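Local coordinates for protein S-adenosylmethionine:2-demethylmenaquinone methyltransferase (Geobacillus kaustophilus, PDB 2PCN) that is a protein of the Aldolase/RraA family, built round a mixed beta sheet and assembled as three chains, at residues V39-V44 with K64-V69; G56-V61 with G87-G92; R68-G73 with C93-A98. All coordinates share one frame; numbering follows the deposited sequence.

Contact 1 (V39-V44 with K64-V69)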
ATOM      1  N   VAL A  39     -14.444 -17.026 -12.022  1.00 11.54           N
ATOM      2  CA  VAL A  39     -15.308 -16.095 -12.745  1.00 11.93           C
ATOM      3  C   VAL A  39     -14.525 -14.999 -13.457  1.00 12.35           C
ATOM      4  O   VAL A  39     -13.304 -14.904 -13.333  1.00 17.09           O
ATOM      5  CB  VAL A  39     -16.293 -15.392 -11.781  1.00 10.94           C
ATOM      6  CG1 VAL A  39     -17.143 -16.426 -11.054  1.00 10.19           C
ATOM      7  CG2 VAL A  39     -15.516 -14.538 -10.776  1.00 12.76           C
ATOM      8  N   PHE A  40     -15.250 -14.173 -14.202  1.00 12.86           N
ATOM      9  CA  PHE A  40     -14.658 -13.051 -14.915  1.00 11.32           C
ATOM     10  C   PHE A  40     -15.643 -11.886 -14.906  1.00 13.77           C
ATOM     11  O   PHE A  40     -16.588 -11.840 -15.703  1.00 10.34           O
ATOM     12  CB  PHE A  40     -14.313 -13.434 -16.355  1.00 11.39           C
ATOM     13  CG  PHE A  40     -13.630 -12.337 -17.121  1.00 13.89           C
ATOM     14  CD1 PHE A  40     -12.432 -11.802 -16.668  1.00 14.22           C
ATOM     15  CD2 PHE A  40     -14.197 -11.824 -18.283  1.00 20.41           C
ATOM     16  CE1 PHE A  40     -11.803 -10.766 -17.359  1.00 22.70           C
ATOM     17  CE2 PHE A  40     -13.577 -10.790 -18.981  1.00 18.70           C
ATOM     18  CZ  PHE A  40     -12.376 -10.260 -18.516  1.00 20.10           C
ATOM     19  N   GLU A  41     -15.424 -10.965 -13.971  1.00 13.00           N
ATOM     20  CA  GLU A  41     -16.250  -9.771 -13.812  1.00 13.96           C
ATOM     21  C   GLU A  41     -17.737 -10.068 -13.575  1.00 16.47           C
ATOM     22  O   GLU A  41     -18.608  -9.261 -13.907  1.00 15.16           O
ATOM     23  CB  GLU A  41     -16.054  -8.860 -15.032  1.00 13.79           C
ATOM     24  CG  GLU A  41     -14.580  -8.765 -15.452  1.00 16.97           C
ATOM     25  CD  GLU A  41     -14.316  -7.694 -16.495  1.00 24.10           C
ATOM     26  OE1 GLU A  41     -15.123  -7.560 -17.434  1.00 17.80           O
ATOM     27  OE2 GLU A  41     -13.288  -6.996 -16.380  1.00 17.76           O
ATOM     28  N   ASP A  42     -18.016 -11.228 -12.985  1.00 14.28           N
ATOM     29  CA  ASP A  42     -19.384 -11.649 -12.676  1.00 12.04           C
ATOM     30  C   ASP A  42     -19.314 -12.294 -11.289  1.00 11.05           C
ATOM     31  O   ASP A  42     -18.411 -13.085 -11.028  1.00 12.18           O
ATOM     32  CB  ASP A  42     -19.866 -12.669 -13.715  1.00 13.80           C
ATOM     33  CG  ASP A  42     -21.371 -12.880 -13.680  1.00 18.39           C
ATOM     34  OD1 ASP A  42     -21.895 -13.366 -12.653  1.00 16.96           O
ATOM     35  OD2 ASP A  42     -22.035 -12.557 -14.685  1.00 21.55           O
ATOM     36  N   ASN A  43     -20.246 -11.969 -10.398  1.00 11.19           N
ATOM     37  CA  ASN A  43     -20.171 -12.541  -9.056  1.00 11.22           C
ATOM     38  C   ASN A  43     -21.387 -13.314  -8.556  1.00 15.38           C
ATOM     39  O   ASN A  43     -21.516 -13.557  -7.355  1.00 12.75           O
ATOM     40  CB  ASN A  43     -19.790 -11.443  -8.046  1.00 15.74           C
ATOM     41  CG  ASN A  43     -20.975 -10.604  -7.589  1.00 14.22           C
ATOM     42  OD1 ASN A  43     -22.020 -10.557  -8.236  1.00 11.12           O
ATOM     43  ND2 ASN A  43     -20.804  -9.920  -6.459  1.00 14.21           N
ATOM     44  N   VAL A  44     -22.273 -13.716  -9.465  1.00 13.10           N
ATOM     45  CA  VAL A  44     -23.449 -14.480  -9.058  1.00 11.65           C
ATOM     46  C   VAL A  44     -23.020 -15.773  -8.367  1.00 11.17           C
ATOM     47  O   VAL A  44     -23.596 -16.163  -7.354  1.00 10.20           O
ATOM     48  CB  VAL A  44     -24.334 -14.841 -10.263  1.00 10.29           C
ATOM     49  CG1 VAL A  44     -25.408 -15.843  -9.840  1.00 12.83           C
ATOM     50  CG2 VAL A  44     -24.974 -13.580 -10.822  1.00 15.88           C
ATOM     51  N   LYS A  64      -9.489 -13.349 -12.344  1.00 10.11           N
ATOM     52  CA  LYS A  64      -8.532 -13.022 -13.396  1.00 12.94           C
ATOM     53  C   LYS A  64      -7.779 -11.729 -13.135  1.00 12.89           C
ATOM     54  O   LYS A  64      -7.149 -11.179 -14.039  1.00 13.90           O
ATOM     55  CB  LYS A  64      -9.253 -12.931 -14.745  1.00 13.90           C
ATOM     56  CG  LYS A  64     -10.101 -14.158 -15.068  1.00 20.17           C
ATOM     57  CD  LYS A  64      -9.264 -15.426 -15.023  1.00 22.77           C
ATOM     58  CE  LYS A  64     -10.122 -16.674 -15.141  1.00 27.06           C
ATOM     59  NZ  LYS A  64     -11.070 -16.819 -14.000  1.00 24.29           N
ATOM     60  N   GLY A  65      -7.847 -11.239 -11.901  1.00 12.63           N
ATOM     61  CA  GLY A  65      -7.151 -10.012 -11.561  1.00 10.70           C
ATOM     62  C   GLY A  65      -7.744  -8.768 -12.195  1.00 10.55           C
ATOM     63  O   GLY A  65      -7.100  -7.721 -12.247  1.00 11.06           O
ATOM     64  N   SER A  66      -8.972  -8.871 -12.687  1.00 14.27           N
ATOM     65  CA  SER A  66      -9.614  -7.723 -13.306  1.00 14.95           C
ATOM     66  C   SER A  66      -9.801  -6.604 -12.295  1.00 15.54           C
ATOM     67  O   SER A  66     -10.122  -6.852 -11.135  1.00 13.42           O
ATOM     68  CB  SER A  66     -10.977  -8.107 -13.876  1.00 14.58           C
ATOM     69  OG  SER A  66     -11.668  -6.946 -14.310  1.00 16.59           O
ATOM     70  N   ARG A  67      -9.594  -5.371 -12.743  1.00 13.26           N
ATOM     71  CA  ARG A  67      -9.766  -4.203 -11.887  1.00 16.26           C
ATOM     72  C   ARG A  67     -10.931  -3.357 -12.396  1.00 15.73           C
ATOM     73  O   ARG A  67     -11.129  -2.223 -11.952  1.00 17.50           O
ATOM     74  CB  ARG A  67      -8.486  -3.367 -11.872  1.00 21.34           C
ATOM     75  CG  ARG A  67      -7.325  -4.026 -11.148  1.00 21.58           C
ATOM     76  CD  ARG A  67      -6.039  -3.234 -11.326  1.00 27.93           C
ATOM     77  NE  ARG A  67      -4.925  -3.843 -10.604  1.00 27.42           N
ATOM     78  CZ  ARG A  67      -4.723  -3.720  -9.296  1.00 32.23           C
ATOM     79  NH1 ARG A  67      -5.559  -3.003  -8.554  1.00 22.32           N
ATOM     80  NH2 ARG A  67      -3.685  -4.318  -8.728  1.00 31.66           N
ATOM     81  N   ARG A  68     -11.705  -3.911 -13.325  1.00 12.34           N
ATOM     82  CA  ARG A  68     -12.835  -3.183 -13.893  1.00 14.04           C
ATOM     83  C   ARG A  68     -14.105  -3.238 -13.049  1.00 15.25           C
ATOM     84  O   ARG A  68     -14.971  -2.370 -13.168  1.00 13.86           O
ATOM     85  CB  ARG A  68     -13.118  -3.686 -15.313  1.00 19.85           C
ATOM     86  CG  ARG A  68     -11.926  -3.517 -16.248  1.00 22.81           C
ATOM     87  CD  ARG A  68     -12.311  -3.645 -17.717  1.00 32.19           C
ATOM     88  NE  ARG A  68     -12.851  -4.959 -18.054  1.00 33.19           N
ATOM     89  CZ  ARG A  68     -13.164  -5.341 -19.288  1.00 40.83           C
ATOM     90  NH1 ARG A  68     -12.991  -4.507 -20.306  1.00 38.52           N
ATOM     91  NH2 ARG A  68     -13.657  -6.554 -19.508  1.00 36.82           N
ATOM     92  N   VAL A  69     -14.220  -4.256 -12.199  1.00 12.45           N
ATOM     93  CA  VAL A  69     -15.386  -4.384 -11.330  1.00 12.30           C
ATOM     94  C   VAL A  69     -15.014  -5.022 -10.001  1.00 10.79           C
ATOM     95  O   VAL A  69     -13.964  -5.651  -9.871  1.00 11.38           O
ATOM     96  CB  VAL A  69     -16.505  -5.260 -11.964  1.00 11.04           C
ATOM     97  CG1 VAL A  69     -16.973  -4.654 -13.280  1.00 15.85           C
ATOM     98  CG2 VAL A  69     -16.001  -6.680 -12.174  1.00 14.07           C
TER
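Glu-41 and Arg-68 meet in a two-pronged salt bridge. The arginine comes side-on and gives one nitrogen to each carboxylate oxygen. Arg-68 NE lies 2.7 Å from Glu-41 OE2, in the guanidinium plane and on the syn lone pair, and the bond is nearly straight (165°). Arg-68 NH2 is equally close to Glu-41 OE1, at 2.7 Å, but its bond is bent and tilted from both planes. The two flat groups are twisted 39° apart. Ser-66 OG donates to the anti lone pair of Glu-41 OE2 at 2.6 Å, so this oxygen is gripped by two donors. The serine hydroxyl also accepts from the backbone N of Arg-68. That ST turn ties together two of the residues that hold the glutamate.

The contact joins two loops that follow neighbouring parallel strands, 30-38 and 58-62, of the mixed sheet. Its tight part is around Glu-41, which is buried. Val-69 CG2 presses against Glu-41 CA at 3.5 Å. On another side, Glu-41 CG sits beneath the centre of the Phe-40 ring.

The solvent side is looser. With CG anti to the backbone N (chi1 -177°), the exposed Phe-40 ring is sent out over Glu-41 CG and beside Lys-64. It crosses the lysine chain at about a right angle, with Phe-40 CD1 3.7 Å from Lys-64 CG. Lys-64 NZ donates to Val-39 O at 3.0 Å, from above the carbonyl plane. Its stronger partner is Asp-38, in a salt bridge.

Contact 2 (G56-V61 with G87-G92)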
ATOM      1  N   GLY A  56     -16.520 -22.023   8.405  1.00 11.36           N
ATOM      2  CA  GLY A  56     -15.078 -22.181   8.518  1.00 15.29           C
ATOM      3  C   GLY A  56     -14.351 -22.179   7.185  1.00 15.76           C
ATOM      4  O   GLY A  56     -13.119 -22.134   7.136  1.00 12.96           O
ATOM      5  N   THR A  57     -15.113 -22.223   6.099  1.00 13.68           N
ATOM      6  CA  THR A  57     -14.545 -22.234   4.753  1.00 11.24           C
ATOM      7  C   THR A  57     -13.888 -20.913   4.370  1.00  8.90           C
ATOM      8  O   THR A  57     -14.289 -19.846   4.833  1.00  8.87           O
ATOM      9  CB  THR A  57     -15.638 -22.506   3.683  1.00 12.80           C
ATOM     10  OG1 THR A  57     -16.185 -23.815   3.867  1.00 10.44           O
ATOM     11  CG2 THR A  57     -15.054 -22.397   2.275  1.00  9.23           C
ATOM     12  N   VAL A  58     -12.868 -21.004   3.525  1.00  9.79           N
ATOM     13  CA  VAL A  58     -12.194 -19.831   2.993  1.00  6.99           C
ATOM     14  C   VAL A  58     -12.506 -19.907   1.503  1.00  7.10           C
ATOM     15  O   VAL A  58     -12.061 -20.829   0.820  1.00 10.09           O
ATOM     16  CB  VAL A  58     -10.663 -19.879   3.179  1.00 10.15           C
ATOM     17  CG1 VAL A  58     -10.014 -18.769   2.358  1.00 14.49           C
ATOM     18  CG2 VAL A  58     -10.307 -19.697   4.651  1.00  9.35           C
ATOM     19  N   LEU A  59     -13.294 -18.961   1.006  1.00  9.58           N
ATOM     20  CA  LEU A  59     -13.644 -18.955  -0.408  1.00 10.41           C
ATOM     21  C   LEU A  59     -12.534 -18.287  -1.204  1.00  8.09           C
ATOM     22  O   LEU A  59     -12.145 -17.158  -0.909  1.00 10.21           O
ATOM     23  CB  LEU A  59     -14.956 -18.197  -0.634  1.00 10.84           C
ATOM     24  CG  LEU A  59     -15.466 -18.246  -2.080  1.00 14.11           C
ATOM     25  CD1 LEU A  59     -15.964 -19.648  -2.392  1.00 14.79           C
ATOM     26  CD2 LEU A  59     -16.583 -17.243  -2.277  1.00  8.86           C
ATOM     27  N   VAL A  60     -12.011 -18.994  -2.202  1.00  6.60           N
ATOM     28  CA  VAL A  60     -10.964 -18.452  -3.054  1.00  6.68           C
ATOM     29  C   VAL A  60     -11.616 -18.181  -4.401  1.00 11.44           C
ATOM     30  O   VAL A  60     -12.167 -19.091  -5.027  1.00  7.53           O
ATOM     31  CB  VAL A  60      -9.799 -19.455  -3.231  1.00  8.32           C
ATOM     32  CG1 VAL A  60      -8.717 -18.849  -4.114  1.00  9.23           C
ATOM     33  CG2 VAL A  60      -9.224 -19.815  -1.866  1.00 12.64           C
ATOM     34  N   VAL A  61     -11.561 -16.926  -4.832  1.00  7.76           N
ATOM     35  CA  VAL A  61     -12.171 -16.520  -6.092  1.00 11.65           C
ATOM     36  C   VAL A  61     -11.154 -16.017  -7.113  1.00  6.82           C
ATOM     37  O   VAL A  61     -10.428 -15.057  -6.858  1.00  8.48           O
ATOM     38  CB  VAL A  61     -13.206 -15.399  -5.855  1.00 10.22           C
ATOM     39  CG1 VAL A  61     -13.796 -14.938  -7.179  1.00  6.76           C
ATOM     40  CG2 VAL A  61     -14.299 -15.893  -4.918  1.00 10.19           C
ATOM     41  N   GLY A  87     -13.046 -16.613   5.673  1.00  9.47           N
ATOM     42  CA  GLY A  87     -12.665 -15.455   4.886  1.00 10.31           C
ATOM     43  C   GLY A  87     -12.780 -15.665   3.393  1.00  9.10           C
ATOM     44  O   GLY A  87     -13.240 -16.714   2.935  1.00  9.58           O
ATOM     45  N   VAL A  88     -12.367 -14.656   2.634  1.00  8.65           N
ATOM     46  CA  VAL A  88     -12.411 -14.711   1.179  1.00  6.53           C
ATOM     47  C   VAL A  88     -11.096 -14.174   0.614  1.00  9.58           C
ATOM     48  O   VAL A  88     -10.557 -13.187   1.113  1.00 11.37           O
ATOM     49  CB  VAL A  88     -13.570 -13.845   0.615  1.00 10.80           C
ATOM     50  CG1 VAL A  88     -13.705 -14.070  -0.886  1.00  8.35           C
ATOM     51  CG2 VAL A  88     -14.880 -14.173   1.334  1.00  8.86           C
ATOM     52  N   ILE A  89     -10.578 -14.841  -0.413  1.00  6.34           N
ATOM     53  CA  ILE A  89      -9.342 -14.423  -1.076  1.00  7.01           C
ATOM     54  C   ILE A  89      -9.730 -14.224  -2.533  1.00 11.27           C
ATOM     55  O   ILE A  89     -10.176 -15.160  -3.199  1.00  9.56           O
ATOM     56  CB  ILE A  89      -8.246 -15.498  -0.959  1.00  8.27           C
ATOM     57  CG1 ILE A  89      -7.878 -15.689   0.516  1.00  8.34           C
ATOM     58  CG2 ILE A  89      -7.023 -15.086  -1.774  1.00  9.69           C
ATOM     59  CD1 ILE A  89      -6.923 -16.834   0.783  1.00 10.77           C
ATOM     60  N   ILE A  90      -9.554 -13.003  -3.031  1.00 10.46           N
ATOM     61  CA  ILE A  90      -9.971 -12.684  -4.391  1.00 12.61           C
ATOM     62  C   ILE A  90      -8.895 -12.187  -5.347  1.00 10.17           C
ATOM     63  O   ILE A  90      -8.231 -11.184  -5.086  1.00  9.00           O
ATOM     64  CB  ILE A  90     -11.092 -11.615  -4.355  1.00  8.13           C
ATOM     65  CG1 ILE A  90     -12.139 -12.000  -3.309  1.00  9.12           C
ATOM     66  CG2 ILE A  90     -11.730 -11.474  -5.732  1.00 11.69           C
ATOM     67  CD1 ILE A  90     -13.233 -10.972  -3.117  1.00 11.98           C
ATOM     68  N   HIS A  91      -8.726 -12.899  -6.457  1.00  9.27           N
ATOM     69  CA  HIS A  91      -7.777 -12.480  -7.478  1.00 10.43           C
ATOM     70  C   HIS A  91      -8.629 -11.526  -8.305  1.00 10.96           C
ATOM     71  O   HIS A  91      -9.107 -11.859  -9.395  1.00  7.47           O
ATOM     72  CB  HIS A  91      -7.311 -13.676  -8.313  1.00 11.18           C
ATOM     73  CG  HIS A  91      -6.341 -13.317  -9.398  1.00  9.82           C
ATOM     74  ND1 HIS A  91      -5.447 -12.274  -9.281  1.00 16.84           N
ATOM     75  CD2 HIS A  91      -6.120 -13.867 -10.614  1.00  8.76           C
ATOM     76  CE1 HIS A  91      -4.719 -12.195 -10.383  1.00  9.82           C
ATOM     77  NE2 HIS A  91      -5.109 -13.151 -11.208  1.00 13.33           N
ATOM     78  N   GLY A  92      -8.837 -10.342  -7.735  1.00 11.38           N
ATOM     79  CA  GLY A  92      -9.658  -9.317  -8.348  1.00 11.22           C
ATOM     80  C   GLY A  92      -9.923  -8.230  -7.319  1.00 12.02           C
ATOM     81  O   GLY A  92      -9.231  -8.163  -6.302  1.00 11.48           O
TER
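Val-58 to Val-61 and Gly-87 to Ile-90 run side by side as parallel strands, with axes 4.6 Å apart and only 14° between their directions. Four backbone hydrogen bonds form the ladder. Leu-59 takes part with both its N and its O, bonding to Gly-87 O and Ile-89 N. Val-61 does the same with Ile-89 O and His-91 N. The first rung is the longest and most bent: Leu-59 N lies 3.0 Å from Gly-87 O. The last is almost straight, with His-91 N 2.8 Å from Val-61 O. Weaker CA-H...O contacts lie between the rungs. One runs from Val-88 CA to Leu-59 O, at 3.2 Å.

The two strands are adjacent in the mixed sheet, and helix 74-82 lies in the chain between them. The connection resembles a beta-alpha-beta crossover, interrupted by the short strand 70-72 of another sheet.

Side chains alternate between the two faces. Val-58, Val-60 and Ile-89 share one. There Ile-89 CG1 is anti to the carbonyl carbon (chi1 -64°), and its chain extends to bring CD1 within 4.0 Å of Val-58 CG1. The two side chains meet at a slant. Ile-89 also packs on Phe-21. Leu-59, Val-61, Val-88 and Ile-90 occupy the other face. Leu-59 CB is 4.3 Å from Val-88 CG1, and Val-61 CB is 4.2 Å from Ile-90 CG2. Helix 44-52 covers Leu-59 and Val-61 through Val-46. Leu-71 and Leu-72 pack on Ile-90.

Beyond the strand the chain turns a corner. His-91 is the centre of an inverse gamma turn, closed by a weak bond from Gly-92 N to Ile-90 O, and its ring stacks with Phe-131.

Contact 3 (R68-G73 with C93-A98)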
ATOM      1  N   ARG A  68     -11.705  -3.911 -13.325  1.00 12.34           N
ATOM      2  CA  ARG A  68     -12.835  -3.183 -13.893  1.00 14.04           C
ATOM      3  C   ARG A  68     -14.105  -3.238 -13.049  1.00 15.25           C
ATOM      4  O   ARG A  68     -14.971  -2.370 -13.168  1.00 13.86           O
ATOM      5  CB  ARG A  68     -13.118  -3.686 -15.313  1.00 19.85           C
ATOM      6  CG  ARG A  68     -11.926  -3.517 -16.248  1.00 22.81           C
ATOM      7  CD  ARG A  68     -12.311  -3.645 -17.717  1.00 32.19           C
ATOM      8  NE  ARG A  68     -12.851  -4.959 -18.054  1.00 33.19           N
ATOM      9  CZ  ARG A  68     -13.164  -5.341 -19.288  1.00 40.83           C
ATOM     10  NH1 ARG A  68     -12.991  -4.507 -20.306  1.00 38.52           N
ATOM     11  NH2 ARG A  68     -13.657  -6.554 -19.508  1.00 36.82           N
ATOM     12  N   VAL A  69     -14.220  -4.256 -12.199  1.00 12.45           N
ATOM     13  CA  VAL A  69     -15.386  -4.384 -11.330  1.00 12.30           C
ATOM     14  C   VAL A  69     -15.014  -5.022 -10.001  1.00 10.79           C
ATOM     15  O   VAL A  69     -13.964  -5.651  -9.871  1.00 11.38           O
ATOM     16  CB  VAL A  69     -16.505  -5.260 -11.964  1.00 11.04           C
ATOM     17  CG1 VAL A  69     -16.973  -4.654 -13.280  1.00 15.85           C
ATOM     18  CG2 VAL A  69     -16.001  -6.680 -12.174  1.00 14.07           C
ATOM     19  N   ALA A  70     -15.889  -4.853  -9.018  1.00 10.52           N
ATOM     20  CA  ALA A  70     -15.689  -5.442  -7.704  1.00  9.12           C
ATOM     21  C   ALA A  70     -16.421  -6.783  -7.727  1.00 11.72           C
ATOM     22  O   ALA A  70     -17.453  -6.916  -8.387  1.00 13.36           O
ATOM     23  CB  ALA A  70     -16.277  -4.535  -6.635  1.00  9.16           C
ATOM     24  N   LEU A  71     -15.897  -7.780  -7.023  1.00  9.06           N
ATOM     25  CA  LEU A  71     -16.547  -9.092  -6.997  1.00 10.64           C
ATOM     26  C   LEU A  71     -17.203  -9.364  -5.644  1.00 14.49           C
ATOM     27  O   LEU A  71     -17.966 -10.320  -5.481  1.00 11.97           O
ATOM     28  CB  LEU A  71     -15.530 -10.194  -7.317  1.00 11.38           C
ATOM     29  CG  LEU A  71     -14.962 -10.181  -8.743  1.00 10.97           C
ATOM     30  CD1 LEU A  71     -13.888 -11.247  -8.880  1.00 11.00           C
ATOM     31  CD2 LEU A  71     -16.080 -10.429  -9.749  1.00 13.10           C
ATOM     32  N   LEU A  72     -16.904  -8.511  -4.673  1.00 11.86           N
ATOM     33  CA  LEU A  72     -17.472  -8.667  -3.342  1.00 10.62           C
ATOM     34  C   LEU A  72     -17.660  -7.310  -2.684  1.00 12.83           C
ATOM     35  O   LEU A  72     -16.797  -6.428  -2.794  1.00  7.90           O
ATOM     36  CB  LEU A  72     -16.562  -9.556  -2.486  1.00  9.78           C
ATOM     37  CG  LEU A  72     -16.995  -9.816  -1.039  1.00 10.35           C
ATOM     38  CD1 LEU A  72     -16.977 -11.308  -0.749  1.00 14.63           C
ATOM     39  CD2 LEU A  72     -16.072  -9.076  -0.097  1.00 11.41           C
ATOM     40  N   GLY A  73     -18.805  -7.154  -2.022  1.00 11.05           N
ATOM     41  CA  GLY A  73     -19.136  -5.920  -1.332  1.00 10.96           C
ATOM     42  C   GLY A  73     -19.590  -6.222   0.084  1.00 11.31           C
ATOM     43  O   GLY A  73     -19.467  -7.356   0.543  1.00  8.60           O
ATOM     44  N   CYS A  93     -10.931  -7.396  -7.554  1.00 10.63           N
ATOM     45  CA  CYS A  93     -11.227  -6.298  -6.637  1.00 10.67           C
ATOM     46  C   CYS A  93     -12.495  -6.445  -5.803  1.00 10.16           C
ATOM     47  O   CYS A  93     -13.344  -7.295  -6.065  1.00 10.34           O
ATOM     48  CB  CYS A  93     -11.319  -4.983  -7.418  1.00 13.43           C
ATOM     49  SG  CYS A  93      -9.800  -4.490  -8.249  1.00 13.54           S
ATOM     50  N   ILE A  94     -12.604  -5.597  -4.788  1.00 11.79           N
ATOM     51  CA  ILE A  94     -13.774  -5.571  -3.925  1.00 12.45           C
ATOM     52  C   ILE A  94     -14.190  -4.111  -3.796  1.00 11.32           C
ATOM     53  O   ILE A  94     -13.508  -3.216  -4.306  1.00  8.07           O
ATOM     54  CB  ILE A  94     -13.463  -6.099  -2.501  1.00 13.63           C
ATOM     55  CG1 ILE A  94     -12.500  -5.144  -1.785  1.00 15.15           C
ATOM     56  CG2 ILE A  94     -12.860  -7.493  -2.582  1.00  8.83           C
ATOM     57  CD1 ILE A  94     -12.380  -5.401  -0.298  1.00 18.75           C
ATOM     58  N   ARG A  95     -15.316  -3.874  -3.134  1.00  8.74           N
ATOM     59  CA  ARG A  95     -15.778  -2.519  -2.878  1.00  9.18           C
ATOM     60  C   ARG A  95     -16.360  -2.522  -1.466  1.00  8.03           C
ATOM     61  O   ARG A  95     -16.406  -3.575  -0.824  1.00 10.22           O
ATOM     62  CB  ARG A  95     -16.801  -2.061  -3.923  1.00  9.57           C
ATOM     63  CG  ARG A  95     -18.126  -2.796  -3.946  1.00 14.52           C
ATOM     64  CD  ARG A  95     -18.991  -2.197  -5.052  1.00 16.65           C
ATOM     65  NE  ARG A  95     -20.403  -2.543  -4.927  1.00 14.65           N
ATOM     66  CZ  ARG A  95     -21.372  -1.987  -5.648  1.00 19.67           C
ATOM     67  NH1 ARG A  95     -21.083  -1.058  -6.553  1.00 15.71           N
ATOM     68  NH2 ARG A  95     -22.633  -2.341  -5.447  1.00 17.59           N
ATOM     69  N   ASP A  96     -16.794  -1.361  -0.987  1.00  9.56           N
ATOM     70  CA  ASP A  96     -17.313  -1.222   0.375  1.00 11.03           C
ATOM     71  C   ASP A  96     -16.192  -1.623   1.335  1.00 12.67           C
ATOM     72  O   ASP A  96     -16.445  -2.203   2.394  1.00  9.56           O
ATOM     73  CB  ASP A  96     -18.532  -2.121   0.616  1.00 14.75           C
ATOM     74  CG  ASP A  96     -19.692  -1.800  -0.308  1.00 17.15           C
ATOM     75  OD1 ASP A  96     -19.963  -0.604  -0.546  1.00 14.08           O
ATOM     76  OD2 ASP A  96     -20.341  -2.751  -0.787  1.00 16.84           O
ATOM     77  N   SER A  97     -14.954  -1.300   0.961  1.00  9.93           N
ATOM     78  CA  SER A  97     -13.793  -1.637   1.778  1.00 12.48           C
ATOM     79  C   SER A  97     -13.863  -0.999   3.157  1.00 13.10           C
ATOM     80  O   SER A  97     -13.385  -1.570   4.132  1.00 12.98           O
ATOM     81  CB  SER A  97     -12.492  -1.219   1.073  1.00 15.26           C
ATOM     82  OG  SER A  97     -12.422   0.183   0.873  1.00 16.50           O
ATOM     83  N   ALA A  98     -14.461   0.182   3.245  1.00 11.30           N
ATOM     84  CA  ALA A  98     -14.581   0.850   4.534  1.00 13.00           C
ATOM     85  C   ALA A  98     -15.419  -0.012   5.477  1.00 15.26           C
ATOM     86  O   ALA A  98     -15.031  -0.262   6.618  1.00 16.25           O
ATOM     87  CB  ALA A  98     -15.230   2.214   4.355  1.00 15.21           C
TER
HETATM   88  O   HOH W   1     -12.414  -7.914 -10.214  1.00 11.02           O
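Leu-71 and Cys-93 supply the first of two direct hydrogen bonds, both between backbone atoms. Leu-71 N lies 2.8 Å from Cys-93 O and approaches it tilted from the carbonyl plane. Arg-95 N lies 3.0 Å from Leu-72 O and approaches nearly head-on. A water makes a third link. It donates to Val-69 O and accepts from Cys-93 N. Leu-72 N is buried here and has no partner in the model.

Van der Waals contacts are few and small. The Ala-70 methyl rests on the backbone carbonyl carbon of Ile-94, with Ala-70 CB 3.5 Å from Ile-94 C. It also touches the start of the Arg-95 side chain, with Arg-95 CG at 3.7 Å from Ala-70 CB. Arg-95 CG stands between its own N and carbonyl carbon (chi1 66°), which lays CG and CD, as well as CB, along the alanine methyl. Farther on, Leu-72 CB is 4.2 Å from Ile-94 CG2.

The charged groups act mostly beyond the two segments. Asp-96 OD2 lies 3.4 Å from Gly-73 CA and accepts from the backbone N of Asp-74, at the start of helix 74-82. Asp-96 OD1 pairs with Lys-2 of the second subunit. Arg-95 bonds to the carbonyl of Pro-114 and to Asp-8 of the second subunit. A bound acetate ion, probably from the crystallisation liquor, lies about 4 Å from the Arg-95 side chain.

The short, weakly bonded strand 93-94 is the middle of a small three-stranded parallel sheet, between 70-72 and 111-112, and the loop that follows it lies at a subunit interface.

Contact 2 lies in the core, near the centre of the chain. Contacts 1 and 3 lie farther out, on the same side of that centre. Regular backbone pairing and aliphatic packing dominate contact 2. Contact 1 is partly buried and relies on charge, with solvent at its edge. Contact 3 is buried, with only two direct backbone bonds, a water and salt bridges to another subunit. Contacts 1 and 3 share Arg-68 and Val-69, and Asn-43 ND2 probably bonds to Leu-71 O. Strand 58-62 leads into 64-69, and strand 87-90 into 93-98. Val-88 packs on Leu-72, and Val-61 on Leu-71, joining contact 2 to contact 3. Gly-65 N probably bonds to His-91 O, tying contact 1 to contact 2.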